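Local coordinates for lactaldehyde dehydrogenase (Methanocaldococcus jannaschii, PDB 3PQA), which catalyses the NAD-dependent oxidation of lactaldehyde to lactate in coenzyme F420 biosynthesis, acts on several other small aldehydes and forms a homotetramer, at residues N297-L302 / P353-V358; K328-A333 / A349-T354. All coordinates share one frame; numbering follows the deposited sequence.

Overall arrangement
Of the parts involved, helix 288-300 comes first along the chain, and its C-terminal end opens contact 1. The chain then forms helix 320-335, the source of contact 2, and runs through the short strands 339-342 and 346-347, which both pair antiparallel with strand 350-357, where both contacts end. Contact 2 closes the short loop after residue 333, within the longer one that contact 1 closes, and both include Pro353 and Thr354. Their centres lie about 12 Å apart. Ile355 faces helix 288-300 and Thr354 faces helix 320-335, placing one helix against each face of the strand. Leu356 of contact 1 also packs against Ala333 of contact 2, joining the two contacts directly.

Contact 1. Residues N297-L302 / P353-V358; sequences NKAKVL and PTILEV
In the catalytic domain of the aldehyde dehydrogenase fold, the end of helix 288-300 rests on one face of strand 350-357 through Ala299 and Leu302 against Ile355 and Pro353. The CA atoms of Ala299 and Pro353 come within 6.7 Å, the nearest backbone approach, consistent with the small side chain of the alanine. CB of Ala299 meets the terminal methyl of Ile355, CD1, at 3.8 Å. Ile355 reaches it with an extended side chain: CG1 stands beside the backbone N, and chi2 of 173° carries CD1 straight outward.

The second touch lies where the helix has given way to a turn. Leu302 brings CD1 to CG of Pro353 at 3.9 Å, one methyl branch set slantwise against the proline ring. CG of Leu302 lies anti to its own carbonyl carbon (chi1 -62°), and the CD1 arm runs on to the proline. The carbonyl O of Ala299 also sits near the ring, 4.3 Å from CB of Pro353, and takes a weak bond from Leu302 N at 3.4 Å as the helix unwinds.

Leu342 of the adjoining strand 339-342 touches both Ala299 and Ile355. Phe268 of helix 256-268 touches Leu302, and Val304 lies against Pro353.

The side-chain contacts are methyl, methylene and ring carbon alone. Across this seam the helix end is held to the strand by shape and exclusion of water, without directional polar bonds.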
loop_
_atom_site.group_PDB
_atom_site.type_symbol
_atom_site.label_atom_id
_atom_site.label_comp_id
_atom_site.label_asym_id
_atom_site.label_seq_id
_atom_site.Cartn_x
_atom_site.Cartn_y
_atom_site.Cartn_z
ATOM N N ASN B 297 -6.727 41.786 20.891
ATOM C CA ASN B 297 -6.432 42.908 19.987
ATOM C C ASN B 297 -6.663 42.599 18.511
ATOM O O ASN B 297 -7.160 43.446 17.774
ATOM C CB ASN B 297 -5.008 43.436 20.193
ATOM C CG ASN B 297 -4.888 44.311 21.416
ATOM O OD1 ASN B 297 -5.887 44.625 22.065
ATOM N ND2 ASN B 297 -3.662 44.710 21.744
ATOM N N LYS B 298 -6.304 41.385 18.094
ATOM C CA LYS B 298 -6.506 40.949 16.719
ATOM C C LYS B 298 -7.979 40.637 16.466
ATOM O O LYS B 298 -8.489 40.881 15.374
ATOM C CB LYS B 298 -5.615 39.740 16.386
ATOM C CG LYS B 298 -4.091 39.993 16.460
ATOM C CD LYS B 298 -3.542 40.822 15.298
ATOM C CE LYS B 298 -2.085 40.433 15.004
ATOM N NZ LYS B 298 -1.667 40.754 13.598
ATOM N N ALA B 299 -8.666 40.118 17.478
ATOM C CA ALA B 299 -10.088 39.796 17.348
ATOM C C ALA B 299 -10.958 41.053 17.273
ATOM O O ALA B 299 -12.004 41.048 16.620
ATOM C CB ALA B 299 -10.541 38.912 18.497
ATOM N N LYS B 300 -10.519 42.104 17.966
ATOM C CA LYS B 300 -11.165 43.431 17.966
ATOM C C LYS B 300 -11.381 44.069 16.606
ATOM O O LYS B 300 -12.350 44.803 16.407
ATOM C CB LYS B 300 -10.315 44.421 18.770
ATOM C CG LYS B 300 -10.623 44.476 20.216
ATOM C CD LYS B 300 -9.867 45.641 20.844
ATOM C CE LYS B 300 -10.085 45.684 22.343
ATOM N NZ LYS B 300 -9.213 46.713 22.970
ATOM N N VAL B 301 -10.451 43.829 15.689
ATOM C CA VAL B 301 -10.435 44.533 14.414
ATOM C C VAL B 301 -11.120 43.744 13.293
ATOM O O VAL B 301 -11.133 44.182 12.150
ATOM C CB VAL B 301 -8.993 44.968 14.009
ATOM C CG1 VAL B 301 -8.388 45.871 15.083
ATOM C CG2 VAL B 301 -8.104 43.759 13.743
ATOM N N LEU B 302 -11.691 42.586 13.633
ATOM C CA LEU B 302 -12.450 41.800 12.658
ATOM C C LEU B 302 -13.699 42.549 12.202
ATOM O O LEU B 302 -14.353 43.225 12.997
ATOM C CB LEU B 302 -12.822 40.423 13.218
ATOM C CG LEU B 302 -11.699 39.449 13.604
ATOM C CD1 LEU B 302 -12.295 38.256 14.360
ATOM C CD2 LEU B 302 -10.885 38.969 12.391
ATOM N N PRO B 353 -17.509 38.401 17.837
ATOM C CA PRO B 353 -16.373 37.696 18.432
ATOM C C PRO B 353 -16.340 37.899 19.953
ATOM O O PRO B 353 -16.334 39.041 20.440
ATOM C CB PRO B 353 -15.177 38.334 17.729
ATOM C CG PRO B 353 -15.699 38.570 16.339
ATOM C CD PRO B 353 -17.139 39.023 16.551
ATOM N N THR B 354 -16.364 36.783 20.675
ATOM C CA THR B 354 -16.516 36.771 22.132
ATOM C C THR B 354 -15.389 35.936 22.753
ATOM O O THR B 354 -15.110 34.818 22.315
ATOM C CB THR B 354 -17.916 36.240 22.523
ATOM O OG1 THR B 354 -18.910 37.160 22.053
ATOM C CG2 THR B 354 -18.061 36.071 24.030
ATOM N N ILE B 355 -14.725 36.505 23.753
ATOM C CA ILE B 355 -13.582 35.866 24.374
ATOM C C ILE B 355 -13.741 35.997 25.883
ATOM O O ILE B 355 -14.055 37.076 26.380
ATOM C CB ILE B 355 -12.270 36.540 23.928
ATOM C CG1 ILE B 355 -12.149 36.521 22.398
ATOM C CG2 ILE B 355 -11.048 35.885 24.599
ATOM C CD1 ILE B 355 -10.979 37.317 21.868
ATOM N N LEU B 356 -13.551 34.890 26.594
ATOM C CA LEU B 356 -13.607 34.896 28.046
ATOM C C LEU B 356 -12.410 34.160 28.609
ATOM O O LEU B 356 -11.934 33.189 28.013
ATOM C CB LEU B 356 -14.873 34.196 28.548
ATOM C CG LEU B 356 -16.251 34.771 28.216
ATOM C CD1 LEU B 356 -16.747 34.232 26.884
ATOM C CD2 LEU B 356 -17.229 34.410 29.312
ATOM N N GLU B 357 -11.916 34.613 29.758
ATOM C CA GLU B 357 -10.987 33.795 30.513
ATOM C C GLU B 357 -11.803 33.008 31.523
ATOM O O GLU B 357 -12.633 33.582 32.232
ATOM C CB GLU B 357 -9.894 34.604 31.219
ATOM C CG GLU B 357 -9.058 33.695 32.120
ATOM C CD GLU B 357 -7.747 34.289 32.606
ATOM O OE1 GLU B 357 -7.419 35.439 32.257
ATOM O OE2 GLU B 357 -7.033 33.562 33.329
ATOM N N VAL B 358 -11.596 31.694 31.554
ATOM C CA VAL B 358 -12.371 30.810 32.428
ATOM C C VAL B 358 -11.473 29.777 33.110
ATOM O O VAL B 358 -10.285 29.662 32.774
ATOM C CB VAL B 358 -13.513 30.089 31.648
ATOM C CG1 VAL B 358 -14.372 31.089 30.866
ATOM C CG2 VAL B 358 -12.944 29.034 30.693
#

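Contact 2. Residues K328-A333 / A349-T354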
loop_
_atom_site.group_PDB
_atom_site.type_symbol
_atom_site.label_atom_id
_atom_site.label_comp_id
_atom_site.label_asym_id
_atom_site.label_seq_id
_atom_site.Cartn_x
_atom_site.Cartn_y
_atom_site.Cartn_z
ATOM N N LYS B 328 -27.314 32.690 26.000
ATOM C CA LYS B 328 -27.619 32.088 27.298
ATOM C C LYS B 328 -26.440 31.314 27.874
ATOM O O LYS B 328 -26.213 31.331 29.083
ATOM C CB LYS B 328 -28.837 31.173 27.198
ATOM C CG LYS B 328 -30.149 31.910 27.131
ATOM C CD LYS B 328 -31.250 31.003 26.627
ATOM C CE LYS B 328 -32.536 31.777 26.445
ATOM N NZ LYS B 328 -33.476 31.039 25.572
ATOM N N VAL B 329 -25.703 30.629 27.000
ATOM C CA VAL B 329 -24.537 29.865 27.413
ATOM C C VAL B 329 -23.437 30.816 27.879
ATOM O O VAL B 329 -22.777 30.568 28.890
ATOM C CB VAL B 329 -24.028 28.945 26.272
ATOM C CG1 VAL B 329 -22.771 28.215 26.688
ATOM C CG2 VAL B 329 -25.110 27.933 25.875
ATOM N N VAL B 330 -23.244 31.911 27.156
ATOM C CA VAL B 330 -22.264 32.917 27.576
ATOM C C VAL B 330 -22.643 33.493 28.953
ATOM O O VAL B 330 -21.806 33.566 29.849
ATOM C CB VAL B 330 -22.053 34.014 26.501
ATOM C CG1 VAL B 330 -21.127 35.119 27.009
ATOM C CG2 VAL B 330 -21.475 33.393 25.236
ATOM N N GLU B 331 -23.916 33.843 29.121
ATOM C CA GLU B 331 -24.430 34.306 30.415
ATOM C C GLU B 331 -24.130 33.330 31.553
ATOM O O GLU B 331 -23.666 33.739 32.618
ATOM C CB GLU B 331 -25.934 34.561 30.327
ATOM C CG GLU B 331 -26.283 35.857 29.625
ATOM C CD GLU B 331 -27.783 36.092 29.524
ATOM O OE1 GLU B 331 -28.549 35.545 30.360
ATOM O OE2 GLU B 331 -28.191 36.846 28.616
ATOM N N LYS B 332 -24.391 32.045 31.314
ATOM C CA LYS B 332 -24.056 30.981 32.263
ATOM C C LYS B 332 -22.551 30.949 32.559
ATOM O O LYS B 332 -22.146 30.899 33.720
ATOM C CB LYS B 332 -24.552 29.626 31.739
ATOM C CG LYS B 332 -24.375 28.431 32.678
ATOM C CD LYS B 332 -25.450 28.399 33.773
ATOM C CE LYS B 332 -25.379 27.103 34.577
ATOM N NZ LYS B 332 -24.251 27.134 35.549
ATOM N N ALA B 333 -21.735 30.996 31.504
ATOM C CA ALA B 333 -20.280 30.992 31.646
ATOM C C ALA B 333 -19.799 32.121 32.559
ATOM O O ALA B 333 -18.890 31.927 33.372
ATOM C CB ALA B 333 -19.614 31.094 30.278
ATOM N N ALA B 349 -29.185 37.354 14.651
ATOM C CA ALA B 349 -28.306 36.189 14.551
ATOM C C ALA B 349 -26.819 36.556 14.429
ATOM O O ALA B 349 -25.949 35.671 14.466
ATOM C CB ALA B 349 -28.747 35.284 13.404
ATOM N N LEU B 350 -26.527 37.848 14.282
ATOM C CA LEU B 350 -25.149 38.308 14.156
ATOM C C LEU B 350 -24.473 38.319 15.532
ATOM O O LEU B 350 -24.760 39.168 16.386
ATOM C CB LEU B 350 -25.072 39.675 13.461
ATOM C CG LEU B 350 -23.692 40.169 13.008
ATOM C CD1 LEU B 350 -23.071 39.226 11.965
ATOM C CD2 LEU B 350 -23.764 41.590 12.452
ATOM N N PHE B 351 -23.591 37.348 15.750
ATOM C CA PHE B 351 -22.941 37.193 17.042
ATOM C C PHE B 351 -21.501 37.669 16.967
ATOM O O PHE B 351 -20.721 37.188 16.139
ATOM C CB PHE B 351 -23.009 35.743 17.528
ATOM C CG PHE B 351 -23.047 35.617 19.024
ATOM C CD1 PHE B 351 -21.900 35.828 19.781
ATOM C CD2 PHE B 351 -24.243 35.321 19.676
ATOM C CE1 PHE B 351 -21.926 35.730 21.161
ATOM C CE2 PHE B 351 -24.292 35.239 21.065
ATOM C CZ PHE B 351 -23.125 35.438 21.813
ATOM N N TYR B 352 -21.142 38.602 17.846
ATOM C CA TYR B 352 -19.820 39.217 17.768
ATOM C C TYR B 352 -18.736 38.339 18.390
ATOM O O TYR B 352 -19.011 37.594 19.340
ATOM C CB TYR B 352 -19.856 40.629 18.386
ATOM C CG TYR B 352 -20.623 41.574 17.491
ATOM C CD1 TYR B 352 -22.020 41.545 17.451
ATOM C CD2 TYR B 352 -19.955 42.447 16.643
ATOM C CE1 TYR B 352 -22.730 42.377 16.596
ATOM C CE2 TYR B 352 -20.652 43.292 15.787
ATOM C CZ TYR B 352 -22.041 43.244 15.763
ATOM O OH TYR B 352 -22.744 44.080 14.925
ATOM N N PRO B 353 -17.509 38.401 17.837
ATOM C CA PRO B 353 -16.373 37.696 18.432
ATOM C C PRO B 353 -16.340 37.899 19.953
ATOM O O PRO B 353 -16.334 39.041 20.440
ATOM C CB PRO B 353 -15.177 38.334 17.729
ATOM C CG PRO B 353 -15.699 38.570 16.339
ATOM C CD PRO B 353 -17.139 39.023 16.551
ATOM N N THR B 354 -16.364 36.783 20.675
ATOM C CA THR B 354 -16.516 36.771 22.132
ATOM C C THR B 354 -15.389 35.936 22.753
ATOM O O THR B 354 -15.110 34.818 22.315
ATOM C CB THR B 354 -17.916 36.240 22.523
ATOM O OG1 THR B 354 -18.910 37.160 22.053
ATOM C CG2 THR B 354 -18.061 36.071 24.030
#
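Val330 divides its two methyls between Phe351 and Thr354, and those two touches make up the contact. CG2 lies 4.3 Å from CZ, the far corner of the Phe351 ring, approaching it obliquely. CG1 comes to 4.4 Å from CG2 of Thr354, methyl to methyl. With chi1 at 175°, CG1 of Val330 is anti to the backbone N, and the fork straddles the two partners. Both distances are a little long for carbon neighbours, and the CA atoms of Val330 and Thr354 stay 8.8 Å apart; the packing is light, though all three residues are buried.

Thr354 separates its two branches by polarity: CG2 is given to the helix, while OG1 turns back along its own chain. There OG1 donates to the carbonyl O of Tyr352 at 2.7 Å, with a C=O...OG1 angle of 148° and the donor tilted 32° from the carbonyl plane. The same OG1 is hydrogen-bonded to Gly344 N. Two bonds thus satisfy this buried hydroxyl and fix the rotation of the side chain, leaving the CG2 methyl to meet Val330. OG1 also lies 3.5 Å from CE1 of Phe351, beside the ring that Val330 touches.

Further out, Val373 of strand 373-379 touches Val330, Phe351 and Thr354 alike. Backbone bonds of Thr354 with Pro372 and Ile374 fasten the strand to that neighbour. The ring of Tyr352, whose carbonyl holds Thr354 OG1, makes a cation-pi contact with Lys345.

Helix 320-335 covers one face of the mixed sheet here, against the strand that pairs antiparallel with 339-342 and 346-347: an alpha/beta layer of the catalytic domain of aldehyde dehydrogenases.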